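Local coordinates for uncharacterized protein Atu1656 (Agrobacterium tumefaciens, PDB 2OJH) that is of unknown function but belongs to the TolB family and folds as a six-bladed beta-propeller, at residues 109-114 with 127-132; 143-148 with 156-161. All blocks are in the same frame, centred on the assembly; numbering follows the deposited sequence. Where two conformers were deposited one is given.

Contact 1: residues 109-114 with 127-132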
# COMPACT_ATOMS: atom_id res chain seq x y z
N LYS A 109 11.86 -9.35 -12.31
CA LYS A 109 10.62 -8.58 -12.25
C LYS A 109 9.83 -8.96 -11.02
O LYS A 109 10.06 -10.02 -10.45
CB LYS A 109 9.77 -8.71 -13.51
CG LYS A 109 9.40 -10.09 -13.93
CD LYS A 109 9.04 -10.04 -15.41
CE LYS A 109 9.20 -11.40 -16.03
NZ LYS A 109 8.90 -11.40 -17.50
N SER A 110 8.93 -8.07 -10.60
CA SER A 110 8.29 -8.24 -9.29
C SER A 110 7.54 -9.55 -9.15
O SER A 110 6.67 -9.86 -9.98
CB SER A 110 7.32 -7.09 -9.04
OG SER A 110 6.79 -7.19 -7.72
N ALA A 111 7.87 -10.30 -8.09
CA ALA A 111 7.18 -11.53 -7.71
C ALA A 111 6.85 -11.46 -6.22
O ALA A 111 7.65 -10.94 -5.42
CB ALA A 111 8.08 -12.76 -7.98
N ILE A 112 5.68 -11.98 -5.86
CA ILE A 112 5.16 -11.87 -4.50
C ILE A 112 5.65 -13.07 -3.68
O ILE A 112 5.65 -14.21 -4.16
CB ILE A 112 3.61 -11.73 -4.51
CG1 ILE A 112 3.20 -10.39 -5.17
CG2 ILE A 112 3.05 -11.78 -3.12
CD1 ILE A 112 1.66 -10.29 -5.39
N TYR A 113 6.11 -12.81 -2.46
CA TYR A 113 6.51 -13.90 -1.54
C TYR A 113 5.89 -13.64 -0.16
O TYR A 113 5.57 -12.50 0.16
CB TYR A 113 8.02 -13.93 -1.35
CG TYR A 113 8.82 -14.12 -2.63
CD1 TYR A 113 9.05 -13.05 -3.50
CD2 TYR A 113 9.35 -15.37 -2.94
CE1 TYR A 113 9.78 -13.25 -4.68
CE2 TYR A 113 10.09 -15.57 -4.09
CZ TYR A 113 10.29 -14.50 -4.96
OH TYR A 113 11.03 -14.72 -6.10
N LEU A 114 5.77 -14.69 0.65
CA LEU A 114 5.45 -14.55 2.08
C LEU A 114 6.67 -15.04 2.84
O LEU A 114 7.39 -15.89 2.35
CB LEU A 114 4.28 -15.47 2.48
CG LEU A 114 2.95 -15.28 1.72
CD1 LEU A 114 1.88 -16.14 2.38
CD2 LEU A 114 2.56 -13.84 1.71
N LYS A 127 3.39 -17.26 -9.73
CA LYS A 127 4.14 -17.79 -10.85
C LYS A 127 3.99 -16.94 -12.10
O LYS A 127 4.75 -17.11 -13.03
CB LYS A 127 3.72 -19.23 -11.14
CG LYS A 127 4.13 -20.20 -10.02
CD LYS A 127 3.51 -21.55 -10.22
CE LYS A 127 3.76 -22.43 -9.00
NZ LYS A 127 3.13 -23.74 -9.27
N ASN A 128 3.00 -16.03 -12.10
CA ASN A 128 2.70 -15.17 -13.25
C ASN A 128 3.11 -13.75 -12.91
O ASN A 128 2.64 -13.20 -11.90
CB ASN A 128 1.22 -15.24 -13.59
CG ASN A 128 0.76 -16.66 -13.97
OD1 ASN A 128 1.47 -17.40 -14.66
ND2 ASN A 128 -0.43 -17.04 -13.51
N LEU A 129 3.99 -13.17 -13.73
CA LEU A 129 4.72 -11.94 -13.38
C LEU A 129 4.55 -10.86 -14.43
O LEU A 129 4.19 -11.15 -15.57
CB LEU A 129 6.22 -12.25 -13.18
CG LEU A 129 6.51 -13.45 -12.29
CD1 LEU A 129 8.01 -13.70 -12.13
CD2 LEU A 129 5.88 -13.27 -10.89
N PRO A 130 4.78 -9.59 -14.04
CA PRO A 130 5.03 -9.19 -12.66
C PRO A 130 3.74 -9.06 -11.83
O PRO A 130 2.66 -8.76 -12.37
CB PRO A 130 5.68 -7.81 -12.81
CG PRO A 130 5.15 -7.27 -14.06
CD PRO A 130 4.81 -8.43 -14.96
N SER A 131 3.88 -9.28 -10.53
CA SER A 131 2.78 -9.12 -9.57
C SER A 131 3.21 -8.28 -8.36
O SER A 131 4.31 -8.46 -7.81
CB SER A 131 2.28 -10.49 -9.14
OG SER A 131 1.85 -11.26 -10.25
N TYR A 132 2.35 -7.33 -7.96
CA TYR A 132 2.69 -6.33 -6.92
C TYR A 132 1.74 -6.47 -5.72
O TYR A 132 0.56 -6.19 -5.83
CB TYR A 132 2.62 -4.92 -7.51
CG TYR A 132 3.52 -4.77 -8.71
CD1 TYR A 132 4.87 -4.39 -8.56
CD2 TYR A 132 3.04 -5.03 -10.00
CE1 TYR A 132 5.70 -4.24 -9.68
CE2 TYR A 132 3.87 -4.93 -11.09
CZ TYR A 132 5.20 -4.52 -10.92
OH TYR A 132 6.00 -4.40 -12.03
O HOH W 1 8.80 -5.35 -11.76

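Contact 2: residues 143-148 with 156-161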
# COMPACT_ATOMS: atom_id res chain seq x y z
N PHE A 143 -4.85 -12.78 -0.27
CA PHE A 143 -4.32 -11.43 -0.48
C PHE A 143 -4.65 -10.93 -1.87
O PHE A 143 -5.01 -11.70 -2.77
CB PHE A 143 -2.82 -11.34 -0.19
CG PHE A 143 -1.95 -12.23 -1.08
CD1 PHE A 143 -1.58 -11.82 -2.35
CD2 PHE A 143 -1.52 -13.48 -0.62
CE1 PHE A 143 -0.78 -12.63 -3.17
CE2 PHE A 143 -0.72 -14.29 -1.44
CZ PHE A 143 -0.35 -13.86 -2.71
N THR A 144 -4.56 -9.63 -2.06
CA THR A 144 -4.90 -9.05 -3.34
C THR A 144 -3.68 -8.31 -3.90
O THR A 144 -2.79 -7.89 -3.13
CB THR A 144 -6.13 -8.13 -3.19
OG1 THR A 144 -6.55 -7.67 -4.48
CG2 THR A 144 -5.82 -6.93 -2.29
N TYR A 145 -3.63 -8.13 -5.22
CA TYR A 145 -2.44 -7.58 -5.86
C TYR A 145 -2.69 -7.05 -7.25
O TYR A 145 -3.74 -7.33 -7.87
CB TYR A 145 -1.31 -8.62 -5.91
CG TYR A 145 -1.61 -9.96 -6.58
CD1 TYR A 145 -2.35 -10.95 -5.92
CD2 TYR A 145 -1.08 -10.26 -7.83
CE1 TYR A 145 -2.61 -12.17 -6.53
CE2 TYR A 145 -1.32 -11.49 -8.44
CZ TYR A 145 -2.09 -12.45 -7.78
OH TYR A 145 -2.32 -13.69 -8.35
N CYS A 146 -1.73 -6.29 -7.76
CA CYS A 146 -1.81 -5.81 -9.15
C CYS A 146 -0.96 -6.82 -9.92
O CYS A 146 0.16 -7.14 -9.49
CB CYS A 146 -1.22 -4.41 -9.30
SG CYS A 146 -1.20 -3.85 -11.05
N GLY A 147 -1.54 -7.40 -10.97
CA GLY A 147 -0.81 -8.28 -11.86
C GLY A 147 -0.77 -7.65 -13.24
O GLY A 147 -1.82 -7.21 -13.74
N ILE A 148 0.41 -7.61 -13.85
CA ILE A 148 0.49 -7.13 -15.23
C ILE A 148 0.69 -8.34 -16.13
O ILE A 148 1.59 -9.16 -15.88
CB ILE A 148 1.59 -6.06 -15.47
CG1 ILE A 148 1.47 -4.93 -14.46
CG2 ILE A 148 1.50 -5.46 -16.89
CD1 ILE A 148 2.75 -4.11 -14.33
N TYR A 156 -6.03 -8.87 -8.89
CA TYR A 156 -6.10 -10.32 -8.69
C TYR A 156 -6.21 -10.57 -7.20
O TYR A 156 -5.84 -9.70 -6.39
CB TYR A 156 -4.81 -11.02 -9.19
CG TYR A 156 -4.68 -11.04 -10.68
CD1 TYR A 156 -5.16 -12.11 -11.42
CD2 TYR A 156 -4.12 -9.95 -11.36
CE1 TYR A 156 -5.09 -12.09 -12.83
CE2 TYR A 156 -4.05 -9.93 -12.75
CZ TYR A 156 -4.54 -11.00 -13.47
OH TYR A 156 -4.46 -11.00 -14.83
N SER A 157 -6.67 -11.76 -6.83
CA SER A 157 -6.53 -12.20 -5.47
C SER A 157 -6.02 -13.64 -5.48
O SER A 157 -6.16 -14.35 -6.48
CB SER A 157 -7.85 -12.08 -4.72
OG SER A 157 -8.82 -12.94 -5.28
N MSE A 158 -5.40 -14.06 -4.39
CA MSE A 158 -4.93 -15.43 -4.30
C MSE A 158 -5.31 -15.98 -2.96
O MSE A 158 -5.24 -15.27 -1.96
CB MSE A 158 -3.41 -15.51 -4.52
CG MSE A 158 -2.80 -16.88 -4.16
SE MSE A 158 -1.01 -17.05 -4.89
CE MSE A 158 -1.38 -16.80 -6.78
N ASP A 159 -5.72 -17.24 -2.96
CA ASP A 159 -5.90 -18.01 -1.75
C ASP A 159 -4.54 -18.59 -1.37
O ASP A 159 -3.93 -19.33 -2.13
CB ASP A 159 -6.96 -19.10 -2.01
CG ASP A 159 -7.17 -20.01 -0.82
OD1 ASP A 159 -6.35 -20.94 -0.63
OD2 ASP A 159 -8.16 -19.80 -0.08
N ILE A 160 -4.06 -18.23 -0.19
CA ILE A 160 -2.72 -18.61 0.26
C ILE A 160 -2.48 -20.13 0.36
O ILE A 160 -1.42 -20.62 -0.06
CB ILE A 160 -2.37 -17.91 1.58
CG1 ILE A 160 -2.27 -16.40 1.36
CG2 ILE A 160 -1.06 -18.41 2.14
CD1 ILE A 160 -2.23 -15.67 2.66
N ASP A 161 -3.47 -20.85 0.89
CA ASP A 161 -3.36 -22.30 1.06
C ASP A 161 -3.40 -23.09 -0.25
O ASP A 161 -2.75 -24.13 -0.36
CB ASP A 161 -4.42 -22.79 2.04
CG ASP A 161 -4.05 -22.52 3.50
OD1 ASP A 161 -2.89 -22.14 3.78
OD2 ASP A 161 -4.93 -22.68 4.37

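Contact 1: residues 109-114 with 127-132
Ser110 OG donates to Ser131 O over 2.8 Å, the shorter of two bonds that tie these two serines together. The Ser110 hydroxyl stands anti to the backbone N (chi1 -175°), which carries it to a point above the plane of the Ser131 carbonyl rather than onto a lone pair. In return Ser131 N donates a hydrogen bond to Ser110 O at 2.9 Å, again from above the carbonyl plane, and Pro130, which follows a cis peptide bond, brings its CA-H to the same oxygen. The far end of the Tyr132 ring returns to Ser110, its CE1 3.3 Å from Ser110 CB, neither face-on nor edge-on, while one water joins Tyr132 OH to Ser110 N. On the far side of the serine pair, Leu129 CD2 meets Ala111 CB at 3.7 Å, and Lys109 CG rests on Leu129 CB. Ile112 sends CD1 to Ser131 CB, 3.8 Å away. Ser131 OG is turned instead to its own segment, bonding Asn128 O at 2.7 Å in the carbonyl plane, with Arg149 as a further partner. The contact joins the entry to strand 111-116 in one four-stranded sheet to the entry to strand 131-136 in the next, an interface between consecutive blades of a beta-propeller.

Contact 2: residues 143-148 with 156-161
Tyr156 O takes two hydrogen bonds from neighbouring residues of the opposing strand, Thr144 OG1 at 2.9 Å and Tyr145 N at 3.0 Å, which reach it from opposite faces of its carbonyl plane. The two strands form an antiparallel hairpin, the middle pair of a four-stranded propeller blade. With chi1 at -174°, Thr144 OG1 points away from its own backbone N and reaches the partner strand. Tyr145 and Tyr156 face each other as a hydrogen-bonded pair, as do Phe143 and Met158, a selenomethionine here; Thr144 and Ser157 between them make a non-hydrogen-bonded pair.

The aromatic side chains lie on the face that carries Met158. Tyr156 CB sits over the Tyr145 ring, 3.6 Å from its centroid, in a CH-pi contact, whereas the two tyrosine rings are near parallel at 23° but displaced, with little of one ring above the other. At its edge, the Tyr156 ring meets the backbone N of Gly147. Met158 runs beside Phe143, with CB over the ring face and SE placed obliquely in a Met-aromatic contact, and its bent end puts CE near Tyr145 OH, a hydroxyl that is hydrogen-bonded to Glu165. Phe143 is approached at its edge by Ile160, whose CG1 lies 3.6 Å from CD2 of the phenyl ring.

The two contacts follow one another in sequence, and their centres lie 10 Å apart on the same side of the chain's centre. Strands 131-136 and 142-149 are neighbours in one sheet, so the blade that contact 1 reaches from the preceding one is the blade contact 2 builds. Tyr132 N comes within 2.7 Å of Cys146 O and Ile148 N within 2.9 Å of Pro130 O, both probable hydrogen bonds. Ile112 also packs directly across, its CD1 3.4 Å from Tyr145 CB. An acetic acid molecule, probably from the crystallisation liquor, lies about 4 Å from the side chain of Tyr132 at the nearest atoms; any functional pocket there remains unproven.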